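Local structure of exotoxin 3 (Staphylococcus aureus, 2Z8L) at residues Ser29-Tyr40 against Lys70-Val81. The protein binds the glycan sialyl Lewis X and belongs to the staphylococcal superantigen-like toxins, which combine an OB-fold with a beta-grasp domain. Sequence-based numbering, arbitrary orientation.
Sequences SKELKNVTGYRY and KTRKNPGLDIFV. Unlike the reference sequence in segment 70-81: T71 (reference Lys).
V35 and L77 form one hydrogen-bonded antiparallel pair that two G1 beta bulges share: N34 and V35 both face L77, while G76 and L77 both face V35. Here two neighbouring chain segments of the OB-fold domain turn a corner together, N34 and G76 both with positive phi. On one side of the corner 30-33 pairs with 77-81, on the other 35-40 pairs with 73-75, both antiparallel. V35 N reaches L77 O at 2.8 Å, and N34 N, poorly angled for that oxygen, bonds instead to D78 OD1 at 3.3 Å, nearly along the C-O axis. The other carboxylate oxygen of D78 makes a salt bridge with K136. A water takes the G76 N-H at 3.0 Å and lies 2.7 Å from T36 OG1. On the face that carries V35, L77 and I79, V35 CG2 meets I79 CD1 at 3.8 Å, the two side chains crossing at about a right angle, and L77 and I79 continue onto L48 and F50 of strand 45-52. Further along, K73 runs fully extended beside Y38, its CE 3.6 Å from the phenol OH. R72, bent at chi2 (59°), curls back over the neighbouring strand, presenting one guanidinium face to Y38 CB and giving NH1 to R39 O at 3.0 Å, from above the carbonyl plane.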
ATOM      1  N   SER A  29       9.964  -4.448  -0.774  1.00 21.17           N
ATOM      2  CA  SER A  29       9.109  -3.934   0.298  1.00 21.81           C
ATOM      3  C   SER A  29       9.153  -4.904   1.473  1.00 22.38           C
ATOM      4  O   SER A  29       9.631  -6.026   1.323  1.00 21.91           O
ATOM      5  CB  SER A  29       7.692  -3.775  -0.222  1.00 21.55           C
ATOM      6  OG  SER A  29       7.115  -5.033  -0.549  1.00 23.05           O
ATOM      7  N   LYS A  30       8.722  -4.440   2.651  1.00 22.70           N
ATOM      8  CA  LYS A  30       8.644  -5.323   3.816  1.00 24.78           C
ATOM      9  C   LYS A  30       7.524  -4.935   4.765  1.00 23.74           C
ATOM     10  O   LYS A  30       7.152  -3.766   4.842  1.00 21.15           O
ATOM     11  CB  LYS A  30       9.980  -5.383   4.544  1.00 25.89           C
ATOM     12  CG  LYS A  30      10.509  -4.092   5.086  1.00 28.05           C
ATOM     13  CD  LYS A  30      11.686  -4.381   6.076  1.00 29.11           C
ATOM     14  CE  LYS A  30      12.604  -3.161   6.370  1.00 32.61           C
ATOM     15  NZ  LYS A  30      13.181  -2.488   5.131  1.00 36.87           N
ATOM     16  N   GLU A  31       6.936  -5.946   5.409  1.00 24.79           N
ATOM     17  CA  GLU A  31       5.843  -5.767   6.377  1.00 24.14           C
ATOM     18  C   GLU A  31       6.440  -5.990   7.746  1.00 24.46           C
ATOM     19  O   GLU A  31       6.947  -7.101   8.028  1.00 23.16           O
ATOM     20  CB  GLU A  31       4.732  -6.797   6.125  1.00 25.85           C
ATOM     21  CG  GLU A  31       3.207  -6.285   6.073  1.00 28.57           C
ATOM     22  CD  GLU A  31       2.671  -5.371   7.238  1.00 34.84           C
ATOM     23  OE1 GLU A  31       2.052  -4.261   6.919  1.00 31.03           O
ATOM     24  OE2 GLU A  31       2.764  -5.790   8.435  1.00 31.02           O
ATOM     25  N   LEU A  32       6.446  -4.969   8.587  1.00 22.26           N
ATOM     26  CA  LEU A  32       6.970  -5.087   9.937  1.00 22.25           C
ATOM     27  C   LEU A  32       5.775  -5.258  10.848  1.00 21.76           C
ATOM     28  O   LEU A  32       4.746  -4.651  10.635  1.00 21.26           O
ATOM     29  CB  LEU A  32       7.772  -3.891  10.335  1.00 23.20           C
ATOM     30  CG  LEU A  32       9.023  -3.667   9.493  1.00 26.24           C
ATOM     31  CD1 LEU A  32       9.535  -2.351   9.935  1.00 28.11           C
ATOM     32  CD2 LEU A  32      10.052  -4.786   9.654  1.00 29.38           C
ATOM     33  N   LYS A  33       5.892  -6.172  11.799  1.00 18.83           N
ATOM     34  CA  LYS A  33       4.767  -6.561  12.608  1.00 20.02           C
ATOM     35  C   LYS A  33       4.986  -6.252  14.084  1.00 19.19           C
ATOM     36  O   LYS A  33       6.066  -6.529  14.631  1.00 18.34           O
ATOM     37  CB  LYS A  33       4.529  -8.064  12.446  1.00 21.63           C
ATOM     38  CG  LYS A  33       4.136  -8.407  11.027  1.00 23.43           C
ATOM     39  CD  LYS A  33       4.192  -9.880  10.690  1.00 25.19           C
ATOM     40  CE  LYS A  33       3.941 -10.057   9.163  1.00 29.15           C
ATOM     41  NZ  LYS A  33       5.143  -9.825   8.236  1.00 32.03           N
ATOM     42  N   ASN A  34       3.927  -5.759  14.717  1.00 17.77           N
ATOM     43  CA  ASN A  34       3.904  -5.500  16.135  1.00 18.19           C
ATOM     44  C   ASN A  34       5.073  -4.640  16.613  1.00 18.04           C
ATOM     45  O   ASN A  34       5.795  -4.957  17.595  1.00 18.36           O
ATOM     46  CB  ASN A  34       3.812  -6.800  16.909  1.00 18.54           C
ATOM     47  CG  ASN A  34       3.483  -6.579  18.366  1.00 18.55           C
ATOM     48  OD1 ASN A  34       2.754  -5.671  18.703  1.00 19.23           O
ATOM     49  ND2 ASN A  34       4.082  -7.398  19.259  1.00 21.74           N
ATOM     50  N   VAL A  35       5.241  -3.516  15.974  1.00 18.41           N
ATOM     51  CA  VAL A  35       6.324  -2.623  16.358  1.00 18.17           C
ATOM     52  C   VAL A  35       5.777  -1.407  17.123  1.00 17.67           C
ATOM     53  O   VAL A  35       4.603  -1.067  17.019  1.00 17.33           O
ATOM     54  CB  VAL A  35       7.205  -2.284  15.157  1.00 19.86           C
ATOM     55  CG1 VAL A  35       7.932  -3.574  14.681  1.00 23.48           C
ATOM     56  CG2 VAL A  35       6.407  -1.713  14.095  1.00 20.29           C
ATOM     57  N   THR A  36       6.647  -0.779  17.924  1.00 17.22           N
ATOM     58  CA  THR A  36       6.277   0.394  18.692  1.00 16.83           C
ATOM     59  C   THR A  36       6.901   1.614  18.049  1.00 16.99           C
ATOM     60  O   THR A  36       8.116   1.662  17.867  1.00 18.41           O
ATOM     61  CB  THR A  36       6.721   0.274  20.173  1.00 18.57           C
ATOM     62  OG1 THR A  36       6.126  -0.907  20.736  1.00 18.51           O
ATOM     63  CG2 THR A  36       6.270   1.456  20.953  1.00 18.15           C
ATOM     64  N   GLY A  37       6.032   2.540  17.663  1.00 15.56           N
ATOM     65  CA  GLY A  37       6.383   3.792  16.978  1.00 15.11           C
ATOM     66  C   GLY A  37       6.326   4.953  17.933  1.00 15.37           C
ATOM     67  O   GLY A  37       5.425   5.046  18.752  1.00 15.52           O
ATOM     68  N   TYR A  38       7.301   5.846  17.803  1.00 13.35           N
ATOM     69  CA  TYR A  38       7.367   7.057  18.591  1.00 14.32           C
ATOM     70  C   TYR A  38       7.090   8.251  17.716  1.00 15.35           C
ATOM     71  O   TYR A  38       7.743   8.468  16.707  1.00 13.72           O
ATOM     72  CB  TYR A  38       8.720   7.166  19.266  1.00 14.33           C
ATOM     73  CG  TYR A  38       8.849   6.090  20.322  1.00 13.02           C
ATOM     74  CD1 TYR A  38       8.484   6.320  21.631  1.00 13.49           C
ATOM     75  CD2 TYR A  38       9.289   4.823  19.982  1.00 12.27           C
ATOM     76  CE1 TYR A  38       8.606   5.312  22.591  1.00 16.11           C
ATOM     77  CE2 TYR A  38       9.374   3.826  20.891  1.00 14.66           C
ATOM     78  CZ  TYR A  38       9.034   4.061  22.211  1.00 13.51           C
ATOM     79  OH  TYR A  38       9.148   3.033  23.161  1.00 17.84           O
ATOM     80  N   ARG A  39       6.141   9.049  18.153  1.00 17.32           N
ATOM     81  CA  ARG A  39       5.642  10.153  17.357  1.00 20.17           C
ATOM     82  C   ARG A  39       6.357  11.457  17.610  1.00 19.52           C
ATOM     83  O   ARG A  39       6.651  11.807  18.746  1.00 19.91           O
ATOM     84  CB  ARG A  39       4.167  10.353  17.670  1.00 21.44           C
ATOM     85  CG  ARG A  39       3.512  11.284  16.736  1.00 28.05           C
ATOM     86  CD  ARG A  39       2.028  11.436  17.051  1.00 29.86           C
ATOM     87  NE  ARG A  39       1.818  11.736  18.460  1.00 37.04           N
ATOM     88  CZ  ARG A  39       2.140  12.878  19.066  1.00 40.09           C
ATOM     89  NH1 ARG A  39       2.673  13.899  18.381  1.00 43.37           N
ATOM     90  NH2 ARG A  39       1.919  13.002  20.376  1.00 39.97           N
ATOM     91  N   TYR A  40       6.626  12.210  16.556  1.00 18.90           N
ATOM     92  CA  TYR A  40       7.100  13.557  16.703  1.00 20.54           C
ATOM     93  C   TYR A  40       6.899  14.359  15.426  1.00 20.36           C
ATOM     94  O   TYR A  40       6.460  13.831  14.403  1.00 17.80           O
ATOM     95  CB  TYR A  40       8.566  13.534  17.089  1.00 21.26           C
ATOM     96  CG  TYR A  40       9.464  13.052  16.001  1.00 21.77           C
ATOM     97  CD1 TYR A  40       9.625  11.707  15.758  1.00 21.56           C
ATOM     98  CD2 TYR A  40      10.145  13.952  15.210  1.00 23.84           C
ATOM     99  CE1 TYR A  40      10.468  11.270  14.751  1.00 23.82           C
ATOM    100  CE2 TYR A  40      10.993  13.535  14.224  1.00 21.65           C
ATOM    101  CZ  TYR A  40      11.147  12.194  13.997  1.00 25.54           C
ATOM    102  OH  TYR A  40      11.986  11.815  12.986  1.00 27.69           O
ATOM    103  N   LYS A  70      -1.847  10.325  18.246  1.00 40.26           N
ATOM    104  CA  LYS A  70      -1.740  11.586  19.009  1.00 38.61           C
ATOM    105  C   LYS A  70      -1.081  11.353  20.375  1.00 36.59           C
ATOM    106  O   LYS A  70      -1.106  12.221  21.257  1.00 38.30           O
ATOM    107  CB  LYS A  70      -3.120  12.221  19.211  1.00 39.56           C
ATOM    108  CG  LYS A  70      -4.128  11.321  19.960  1.00 41.23           C
ATOM    109  CD  LYS A  70      -5.561  11.845  19.816  1.00 40.96           C
ATOM    110  CE  LYS A  70      -6.567  10.708  19.642  1.00 43.23           C
ATOM    111  NZ  LYS A  70      -7.911  11.243  19.247  1.00 44.46           N
ATOM    112  N   THR A  71      -0.487  10.179  20.539  1.00 33.01           N
ATOM    113  CA  THR A  71       0.282   9.875  21.722  1.00 29.69           C
ATOM    114  C   THR A  71       1.751   9.685  21.328  1.00 25.70           C
ATOM    115  O   THR A  71       2.047   9.346  20.201  1.00 23.71           O
ATOM    116  CB  THR A  71      -0.276   8.619  22.421  1.00 30.48           C
ATOM    117  OG1 THR A  71       0.613   8.222  23.479  1.00 35.20           O
ATOM    118  CG2 THR A  71      -0.450   7.490  21.463  1.00 30.76           C
ATOM    119  N   ARG A  72       2.663   9.913  22.263  1.00 20.79           N
ATOM    120  CA  ARG A  72       4.091   9.771  21.982  1.00 19.20           C
ATOM    121  C   ARG A  72       4.443   8.327  21.630  1.00 17.01           C
ATOM    122  O   ARG A  72       5.035   8.083  20.579  1.00 16.74           O
ATOM    123  CB  ARG A  72       4.900  10.254  23.183  1.00 17.39           C
ATOM    124  CG  ARG A  72       6.356   9.874  23.181  1.00 17.85           C
ATOM    125  CD  ARG A  72       7.115  10.380  21.967  1.00 14.05           C
ATOM    126  NE  ARG A  72       8.570  10.273  22.205  1.00 14.37           N
ATOM    127  CZ  ARG A  72       9.506  10.568  21.302  1.00 14.50           C
ATOM    128  NH1 ARG A  72       9.167  11.025  20.107  1.00 12.66           N
ATOM    129  NH2 ARG A  72      10.788  10.441  21.609  1.00 13.54           N
ATOM    130  N   LYS A  73       4.059   7.374  22.489  1.00 15.94           N
ATOM    131  CA  LYS A  73       4.448   5.951  22.351  1.00 14.99           C
ATOM    132  C   LYS A  73       3.249   5.204  21.792  1.00 15.65           C
ATOM    133  O   LYS A  73       2.190   5.248  22.389  1.00 15.51           O
ATOM    134  CB  LYS A  73       4.874   5.352  23.690  1.00 15.84           C
ATOM    135  CG  LYS A  73       5.311   3.887  23.653  1.00 14.35           C
ATOM    136  CD  LYS A  73       5.844   3.418  24.989  1.00 14.52           C
ATOM    137  CE  LYS A  73       6.249   1.982  24.965  1.00 15.91           C
ATOM    138  NZ  LYS A  73       7.124   1.627  26.129  1.00 17.92           N
ATOM    139  N   ASN A  74       3.451   4.483  20.687  1.00 14.41           N
ATOM    140  CA  ASN A  74       2.368   3.824  19.939  1.00 14.99           C
ATOM    141  C   ASN A  74       2.735   2.358  19.707  1.00 14.50           C
ATOM    142  O   ASN A  74       3.311   1.995  18.682  1.00 14.71           O
ATOM    143  CB  ASN A  74       2.142   4.507  18.620  1.00 14.49           C
ATOM    144  CG  ASN A  74       1.692   5.919  18.775  1.00 18.72           C
ATOM    145  OD1 ASN A  74       0.504   6.170  18.923  1.00 22.94           O
ATOM    146  ND2 ASN A  74       2.647   6.843  18.872  1.00 15.67           N
ATOM    147  N   PRO A  75       2.373   1.485  20.646  1.00 15.76           N
ATOM    148  CA  PRO A  75       2.668   0.072  20.470  1.00 15.33           C
ATOM    149  C   PRO A  75       1.707  -0.656  19.516  1.00 15.28           C
ATOM    150  O   PRO A  75       0.653  -0.110  19.176  1.00 16.68           O
ATOM    151  CB  PRO A  75       2.540  -0.487  21.889  1.00 16.55           C
ATOM    152  CG  PRO A  75       1.621   0.458  22.565  1.00 18.43           C
ATOM    153  CD  PRO A  75       1.720   1.779  21.936  1.00 16.67           C
ATOM    154  N   GLY A  76       2.091  -1.845  19.068  1.00 15.30           N
ATOM    155  CA  GLY A  76       1.158  -2.713  18.395  1.00 15.37           C
ATOM    156  C   GLY A  76       0.810  -2.258  16.996  1.00 14.65           C
ATOM    157  O   GLY A  76      -0.342  -2.430  16.529  1.00 15.18           O
ATOM    158  N   LEU A  77       1.805  -1.725  16.301  1.00 12.95           N
ATOM    159  CA  LEU A  77       1.628  -1.313  14.911  1.00 13.89           C
ATOM    160  C   LEU A  77       2.148  -2.340  13.931  1.00 13.56           C
ATOM    161  O   LEU A  77       3.093  -3.070  14.219  1.00 14.27           O
ATOM    162  CB  LEU A  77       2.351   0.017  14.690  1.00 12.43           C
ATOM    163  CG  LEU A  77       1.962   1.155  15.607  1.00 12.47           C
ATOM    164  CD1 LEU A  77       2.776   2.395  15.289  1.00 16.10           C
ATOM    165  CD2 LEU A  77       0.496   1.428  15.473  1.00 13.98           C
ATOM    166  N   ASP A  78       1.538  -2.345  12.743  1.00 12.46           N
ATOM    167  CA  ASP A  78       2.075  -3.032  11.567  1.00 13.62           C
ATOM    168  C   ASP A  78       2.474  -1.916  10.579  1.00 12.25           C
ATOM    169  O   ASP A  78       1.751  -0.933  10.452  1.00 11.74           O
ATOM    170  CB  ASP A  78       1.027  -3.872  10.919  1.00 13.89           C
ATOM    171  CG  ASP A  78       0.747  -5.203  11.630  1.00 21.28           C
ATOM    172  OD1 ASP A  78       1.450  -5.576  12.598  1.00 23.81           O
ATOM    173  OD2 ASP A  78      -0.215  -5.892  11.166  1.00 27.74           O
ATOM    174  N   ILE A  79       3.637  -2.035   9.963  1.00 11.52           N
ATOM    175  CA  ILE A  79       4.087  -1.030   8.988  1.00 12.35           C
ATOM    176  C   ILE A  79       4.502  -1.656   7.671  1.00 11.55           C
ATOM    177  O   ILE A  79       5.337  -2.562   7.636  1.00 11.31           O
ATOM    178  CB  ILE A  79       5.266  -0.189   9.538  1.00 12.45           C
ATOM    179  CG1 ILE A  79       4.928   0.232  10.977  1.00 14.55           C
ATOM    180  CG2 ILE A  79       5.542   0.980   8.564  1.00 12.55           C
ATOM    181  CD1 ILE A  79       5.909   1.086  11.612  1.00 18.50           C
ATOM    182  N   PHE A  80       3.957  -1.143   6.569  1.00 11.77           N
ATOM    183  CA  PHE A  80       4.383  -1.539   5.241  1.00 11.11           C
ATOM    184  C   PHE A  80       5.389  -0.541   4.756  1.00 11.77           C
ATOM    185  O   PHE A  80       5.035   0.600   4.482  1.00 11.96           O
ATOM    186  CB  PHE A  80       3.169  -1.602   4.281  1.00 11.66           C
ATOM    187  CG  PHE A  80       3.506  -2.124   2.956  1.00 12.47           C
ATOM    188  CD1 PHE A  80       3.879  -3.465   2.787  1.00 15.83           C
ATOM    189  CD2 PHE A  80       3.562  -1.283   1.860  1.00 12.11           C
ATOM    190  CE1 PHE A  80       4.255  -3.918   1.516  1.00 17.19           C
ATOM    191  CE2 PHE A  80       3.939  -1.747   0.601  1.00 13.71           C
ATOM    192  CZ  PHE A  80       4.252  -3.051   0.440  1.00 14.08           C
ATOM    193  N   VAL A  81       6.638  -0.993   4.651  1.00 11.49           N
ATOM    194  CA  VAL A  81       7.780  -0.163   4.358  1.00 11.21           C
ATOM    195  C   VAL A  81       8.252  -0.359   2.897  1.00 12.60           C
ATOM    196  O   VAL A  81       8.447  -1.501   2.439  1.00 13.37           O
ATOM    197  CB  VAL A  81       8.973  -0.484   5.359  1.00 11.01           C
ATOM    198  CG1 VAL A  81      10.209   0.350   4.966  1.00 13.38           C
ATOM    199  CG2 VAL A  81       8.558  -0.277   6.797  1.00 10.75           C
TER
HETATM  200  O   HOH W   1       4.639  -3.042  20.024  1.00 47.48           O